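Local coordinates for protein SVS_variant_AS1 (PDB 6TJA) that probably cyclises geranylgeranyl diphosphate to the diterpene spiroviolene, as an engineered ancestral form of a bacterial terpene cyclase, at residues A[103-115]-A[147-161]. Numbering follows the deposited sequence.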
loop_
_atom_site.group_PDB
_atom_site.type_symbol
_atom_site.label_atom_id
_atom_site.label_comp_id
_atom_site.label_asym_id
_atom_site.label_seq_id
_atom_site.Cartn_x
_atom_site.Cartn_y
_atom_site.Cartn_z
ATOM N N PHE A 103 5.082 3.240 -16.044
ATOM C CA PHE A 103 4.875 2.160 -15.051
ATOM C C PHE A 103 3.979 2.648 -13.904
ATOM O O PHE A 103 3.084 1.906 -13.478
ATOM C CB PHE A 103 6.183 1.582 -14.531
ATOM C CG PHE A 103 5.912 0.430 -13.600
ATOM C CD1 PHE A 103 5.601 -0.821 -14.097
ATOM C CD2 PHE A 103 5.858 0.628 -12.230
ATOM C CE1 PHE A 103 5.318 -1.879 -13.248
ATOM C CE2 PHE A 103 5.555 -0.429 -11.386
ATOM C CZ PHE A 103 5.273 -1.678 -11.895
ATOM N N ASN A 104 4.186 3.871 -13.438
ATOM C CA ASN A 104 3.399 4.427 -12.319
ATOM C C ASN A 104 1.909 4.354 -12.692
ATOM O O ASN A 104 1.092 4.092 -11.804
ATOM C CB ASN A 104 3.889 5.819 -11.957
ATOM C CG ASN A 104 5.252 5.834 -11.300
ATOM O OD1 ASN A 104 5.839 4.786 -11.028
ATOM N ND2 ASN A 104 5.724 7.024 -10.988
ATOM N N ALA A 105 1.559 4.567 -13.955
ATOM C CA ALA A 105 0.156 4.550 -14.406
ATOM C C ALA A 105 -0.331 3.099 -14.451
ATOM O O ALA A 105 -1.452 2.822 -13.943
ATOM C CB ALA A 105 -0.003 5.246 -15.738
ATOM N N LEU A 106 0.465 2.191 -15.009
ATOM C CA LEU A 106 0.101 0.750 -14.995
ATOM C C LEU A 106 -0.104 0.271 -13.550
ATOM O O LEU A 106 -1.108 -0.379 -13.288
ATOM C CB LEU A 106 1.174 -0.073 -15.713
ATOM C CG LEU A 106 0.932 -1.579 -15.701
ATOM C CD1 LEU A 106 -0.204 -1.954 -16.641
ATOM C CD2 LEU A 106 2.188 -2.349 -16.078
ATOM N N ALA A 107 0.829 0.558 -12.642
ATOM C CA ALA A 107 0.766 0.125 -11.224
ATOM C C ALA A 107 -0.560 0.600 -10.630
ATOM O O ALA A 107 -1.200 -0.144 -9.843
ATOM C CB ALA A 107 1.917 0.675 -10.437
ATOM N N GLY A 108 -0.964 1.803 -11.006
ATOM C CA GLY A 108 -2.215 2.400 -10.515
ATOM C C GLY A 108 -3.418 1.692 -11.093
ATOM O O GLY A 108 -4.343 1.399 -10.318
ATOM N N ARG A 109 -3.410 1.412 -12.394
ATOM C CA ARG A 109 -4.553 0.743 -13.086
ATOM C C ARG A 109 -4.685 -0.694 -12.550
ATOM O O ARG A 109 -5.790 -1.084 -12.214
ATOM C CB ARG A 109 -4.435 0.801 -14.613
ATOM C CG ARG A 109 -4.620 2.196 -15.218
ATOM C CD ARG A 109 -4.761 2.299 -16.737
ATOM N NE ARG A 109 -3.850 1.387 -17.398
ATOM C CZ ARG A 109 -2.624 1.696 -17.860
ATOM N NH1 ARG A 109 -2.150 2.934 -17.772
ATOM N NH2 ARG A 109 -1.880 0.750 -18.427
ATOM N N VAL A 110 -3.590 -1.444 -12.426
ATOM C CA VAL A 110 -3.633 -2.859 -11.954
ATOM C C VAL A 110 -4.102 -2.892 -10.487
ATOM O O VAL A 110 -5.017 -3.683 -10.159
ATOM C CB VAL A 110 -2.270 -3.537 -12.154
ATOM C CG1 VAL A 110 -2.207 -4.911 -11.523
ATOM C CG2 VAL A 110 -1.959 -3.622 -13.626
ATOM N N GLN A 111 -3.511 -2.053 -9.639
ATOM C CA GLN A 111 -3.894 -2.009 -8.216
ATOM C C GLN A 111 -5.412 -1.707 -8.128
ATOM O O GLN A 111 -6.112 -2.445 -7.433
ATOM C CB GLN A 111 -2.951 -1.081 -7.451
ATOM C CG GLN A 111 -3.240 -1.032 -5.964
ATOM C CD GLN A 111 -2.959 -2.304 -5.197
ATOM O OE1 GLN A 111 -2.042 -3.082 -5.528
ATOM N NE2 GLN A 111 -3.727 -2.496 -4.123
ATOM N N ARG A 112 -5.930 -0.739 -8.876
ATOM C CA ARG A 112 -7.365 -0.373 -8.828
ATOM C C ARG A 112 -8.237 -1.570 -9.233
ATOM O O ARG A 112 -9.213 -1.844 -8.522
ATOM C CB ARG A 112 -7.658 0.866 -9.673
ATOM C CG ARG A 112 -9.101 1.349 -9.552
ATOM C CD ARG A 112 -9.405 1.839 -8.150
ATOM N NE ARG A 112 -10.810 2.066 -7.878
ATOM C CZ ARG A 112 -11.339 2.170 -6.661
ATOM N NH1 ARG A 112 -10.570 2.073 -5.586
ATOM N NH2 ARG A 112 -12.636 2.416 -6.523
ATOM N N ALA A 113 -7.865 -2.294 -10.282
ATOM C CA ALA A 113 -8.556 -3.517 -10.766
ATOM C C ALA A 113 -8.655 -4.569 -9.658
ATOM O O ALA A 113 -9.694 -5.280 -9.593
ATOM C CB ALA A 113 -7.825 -4.069 -11.963
ATOM N N LEU A 114 -7.605 -4.688 -8.837
ATOM C CA LEU A 114 -7.544 -5.659 -7.709
ATOM C C LEU A 114 -8.577 -5.271 -6.641
ATOM O O LEU A 114 -9.139 -6.182 -6.044
ATOM C CB LEU A 114 -6.126 -5.681 -7.129
ATOM C CG LEU A 114 -5.922 -6.579 -5.915
ATOM C CD1 LEU A 114 -6.312 -8.034 -6.217
ATOM C CD2 LEU A 114 -4.475 -6.503 -5.427
ATOM N N GLU A 115 -8.800 -3.970 -6.432
ATOM C CA GLU A 115 -9.646 -3.419 -5.346
ATOM C C GLU A 115 -11.086 -3.178 -5.819
ATOM O O GLU A 115 -11.957 -3.127 -4.961
ATOM C CB GLU A 115 -9.066 -2.094 -4.847
ATOM C CG GLU A 115 -7.699 -2.280 -4.227
ATOM C CD GLU A 115 -7.135 -1.143 -3.401
ATOM O OE1 GLU A 115 -7.884 -0.577 -2.574
ATOM O OE2 GLU A 115 -5.913 -0.886 -3.541
ATOM N N ARG A 147 -7.989 -7.458 2.324
ATOM C CA ARG A 147 -7.340 -6.132 2.427
ATOM C C ARG A 147 -5.862 -6.324 2.756
ATOM O O ARG A 147 -5.052 -5.561 2.235
ATOM C CB ARG A 147 -8.011 -5.238 3.464
ATOM C CG ARG A 147 -9.350 -4.670 3.021
ATOM C CD ARG A 147 -9.353 -3.879 1.722
ATOM N NE ARG A 147 -8.727 -2.571 1.811
ATOM C CZ ARG A 147 -8.494 -1.783 0.761
ATOM N NH1 ARG A 147 -8.813 -2.195 -0.455
ATOM N NH2 ARG A 147 -7.952 -0.588 0.937
ATOM N N ARG A 148 -5.528 -7.297 3.593
ATOM C CA ARG A 148 -4.117 -7.612 3.904
ATOM C C ARG A 148 -3.414 -7.924 2.580
ATOM O O ARG A 148 -2.299 -7.403 2.398
ATOM C CB ARG A 148 -4.015 -8.736 4.938
ATOM C CG ARG A 148 -4.522 -8.348 6.323
ATOM C CD ARG A 148 -4.526 -9.517 7.295
ATOM N NE ARG A 148 -5.043 -9.154 8.604
ATOM C CZ ARG A 148 -5.142 -9.973 9.661
ATOM N NH1 ARG A 148 -4.721 -11.226 9.603
ATOM N NH2 ARG A 148 -5.625 -9.515 10.799
ATOM N N PHE A 149 -4.069 -8.657 1.668
ATOM C CA PHE A 149 -3.459 -9.054 0.368
ATOM C C PHE A 149 -3.312 -7.817 -0.544
ATOM O O PHE A 149 -2.209 -7.589 -1.126
ATOM C CB PHE A 149 -4.222 -10.177 -0.335
ATOM C CG PHE A 149 -3.599 -10.517 -1.663
ATOM C CD1 PHE A 149 -2.442 -11.275 -1.726
ATOM C CD2 PHE A 149 -4.101 -9.983 -2.846
ATOM C CE1 PHE A 149 -1.808 -11.514 -2.941
ATOM C CE2 PHE A 149 -3.472 -10.231 -4.060
ATOM C CZ PHE A 149 -2.334 -10.995 -4.104
ATOM N N VAL A 150 -4.388 -7.028 -0.628
ATOM C CA VAL A 150 -4.461 -5.808 -1.468
ATOM C C VAL A 150 -3.296 -4.895 -1.072
ATOM O O VAL A 150 -2.634 -4.342 -1.967
ATOM C CB VAL A 150 -5.824 -5.108 -1.307
ATOM C CG1 VAL A 150 -5.787 -3.681 -1.806
ATOM C CG2 VAL A 150 -6.950 -5.884 -1.971
ATOM N N HIS A 151 -3.083 -4.703 0.222
ATOM C CA HIS A 151 -2.072 -3.749 0.751
ATOM C C HIS A 151 -0.657 -4.294 0.485
ATOM O O HIS A 151 0.249 -3.500 0.222
ATOM C CB HIS A 151 -2.338 -3.488 2.242
ATOM C CG HIS A 151 -3.491 -2.594 2.509
ATOM N ND1 HIS A 151 -3.749 -1.474 1.731
ATOM C CD2 HIS A 151 -4.425 -2.603 3.475
ATOM C CE1 HIS A 151 -4.833 -0.871 2.194
ATOM N NE2 HIS A 151 -5.256 -1.533 3.270
ATOM N N ALA A 152 -0.464 -5.599 0.599
ATOM C CA ALA A 152 0.825 -6.271 0.320
ATOM C C ALA A 152 1.164 -6.071 -1.164
ATOM O O ALA A 152 2.358 -5.784 -1.481
ATOM C CB ALA A 152 0.766 -7.745 0.682
ATOM N N HIS A 153 0.140 -6.165 -1.998
ATOM C CA HIS A 153 0.203 -5.993 -3.419
ATOM C C HIS A 153 0.650 -4.599 -3.840
ATOM O O HIS A 153 1.473 -4.468 -4.678
ATOM C CB HIS A 153 -1.142 -6.330 -4.010
ATOM C CG HIS A 153 -1.148 -6.532 -5.483
ATOM N ND1 HIS A 153 -1.325 -5.505 -6.370
ATOM C CD2 HIS A 153 -1.099 -7.657 -6.221
ATOM C CE1 HIS A 153 -1.359 -5.985 -7.590
ATOM N NE2 HIS A 153 -1.229 -7.287 -7.526
ATOM N N ARG A 154 0.092 -3.572 -3.234
ATOM C CA ARG A 154 0.507 -2.241 -3.541
ATOM C C ARG A 154 1.933 -2.046 -3.065
ATOM O O ARG A 154 2.667 -1.385 -3.694
ATOM C CB ARG A 154 -0.398 -1.154 -2.959
ATOM C CG ARG A 154 0.095 0.231 -3.349
ATOM C CD ARG A 154 -0.847 1.404 -3.261
ATOM N NE ARG A 154 -1.887 1.126 -2.349
ATOM C CZ ARG A 154 -3.168 1.097 -2.600
ATOM N NH1 ARG A 154 -3.679 1.441 -3.732
ATOM N NH2 ARG A 154 -3.935 0.782 -1.624
ATOM N N ALA A 155 2.299 -2.666 -1.962
ATOM C CA ALA A 155 3.668 -2.530 -1.411
ATOM C C ALA A 155 4.674 -3.076 -2.438
ATOM O O ALA A 155 5.653 -2.366 -2.717
ATOM C CB ALA A 155 3.768 -3.195 -0.064
ATOM N N TRP A 156 4.375 -4.238 -3.050
ATOM C CA TRP A 156 5.235 -4.870 -4.080
ATOM C C TRP A 156 5.338 -3.966 -5.319
ATOM O O TRP A 156 6.482 -3.746 -5.823
ATOM C CB TRP A 156 4.730 -6.276 -4.413
ATOM C CG TRP A 156 5.113 -6.733 -5.783
ATOM C CD1 TRP A 156 6.368 -6.985 -6.241
ATOM C CD2 TRP A 156 4.223 -6.994 -6.883
ATOM N NE1 TRP A 156 6.329 -7.343 -7.553
ATOM C CE2 TRP A 156 5.025 -7.375 -7.974
ATOM C CE3 TRP A 156 2.842 -6.917 -7.058
ATOM C CZ2 TRP A 156 4.487 -7.702 -9.212
ATOM C CZ3 TRP A 156 2.313 -7.223 -8.286
ATOM C CH2 TRP A 156 3.132 -7.580 -9.352
ATOM N N LEU A 157 4.216 -3.430 -5.805
ATOM C CA LEU A 157 4.219 -2.511 -6.964
ATOM C C LEU A 157 5.079 -1.271 -6.671
ATOM O O LEU A 157 5.814 -0.922 -7.581
ATOM C CB LEU A 157 2.799 -2.139 -7.372
ATOM C CG LEU A 157 1.971 -3.280 -7.970
ATOM C CD1 LEU A 157 0.525 -2.845 -8.152
ATOM C CD2 LEU A 157 2.557 -3.751 -9.285
ATOM N N SER A 158 5.011 -0.661 -5.480
ATOM C CA SER A 158 5.871 0.488 -5.061
ATOM C C SER A 158 7.357 0.126 -5.099
ATOM O O SER A 158 8.176 1.004 -5.347
ATOM C CB SER A 158 5.529 0.989 -3.694
ATOM O OG SER A 158 4.171 1.373 -3.680
ATOM N N GLY A 159 7.705 -1.101 -4.748
ATOM C CA GLY A 159 9.101 -1.558 -4.837
ATOM C C GLY A 159 9.542 -1.602 -6.283
ATOM O O GLY A 159 10.664 -1.153 -6.565
ATOM N N VAL A 160 8.701 -2.166 -7.160
ATOM C CA VAL A 160 8.986 -2.308 -8.615
ATOM C C VAL A 160 9.141 -0.899 -9.210
ATOM O O VAL A 160 10.081 -0.702 -9.969
ATOM C CB VAL A 160 7.919 -3.126 -9.363
ATOM C CG1 VAL A 160 8.197 -3.124 -10.846
ATOM C CG2 VAL A 160 7.836 -4.572 -8.863
ATOM N N ALA A 161 8.259 0.026 -8.865
ATOM C CA ALA A 161 8.278 1.423 -9.343
ATOM C C ALA A 161 9.609 2.071 -8.963
ATOM O O ALA A 161 10.199 2.707 -9.827
ATOM C CB ALA A 161 7.098 2.198 -8.772
HETATM O O HOH W 1 -6.938 1.442 -1.523
#
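Gln111 enters a hole formed by Val150, His153, Arg154 and Leu157, a worked example of knobs-into-holes packing with a polar knob. Segments 103-115 and 147-161, parts of two longer helices, run antiparallel at 172°, their axes 10.2 Å apart at closest approach. Followed outward, Gln111 CB meets Leu157 CD1, CG lies 3.4 Å from Arg154 NH1, and CD rests on Arg154 CB. A bend at chi2 (68°) turns the amide so that both its ends are used. Gln111 OE1 accepts from His153 ND1 at 2.7 Å, in the plane of the imidazole. Gln111 NE2 donates to Val150 O at 3.0 Å, from above the carbonyl plane, while Arg154 N reaches the same oxygen from the opposite face. The second hydrogen bond of Gln111 NE2, to Glu115 OE2, is nearly straight (171°).

Leu114 CD2 makes a CH-pi contact with one face of His153, 3.5 Å from the ring centroid; Trp156 covers the other. Glu115 makes salt bridges to both arginines, Glu115 OE1 to Arg147 NH1 (2.8 Å) and Glu115 OE2 to Arg154 NH2 (3.2 Å), with a water bridging its OE1 to Arg154. At the other end, Phe103 CZ packs 3.4 Å from Val160 CG1. Beyond the pair, helix 126-140 covers Leu114. The chemistry thus joins two helices of the all-helical terpene synthase fold through an amide fixed at both ends, beside a carboxylate that probably offsets part of the charge of the two arginines.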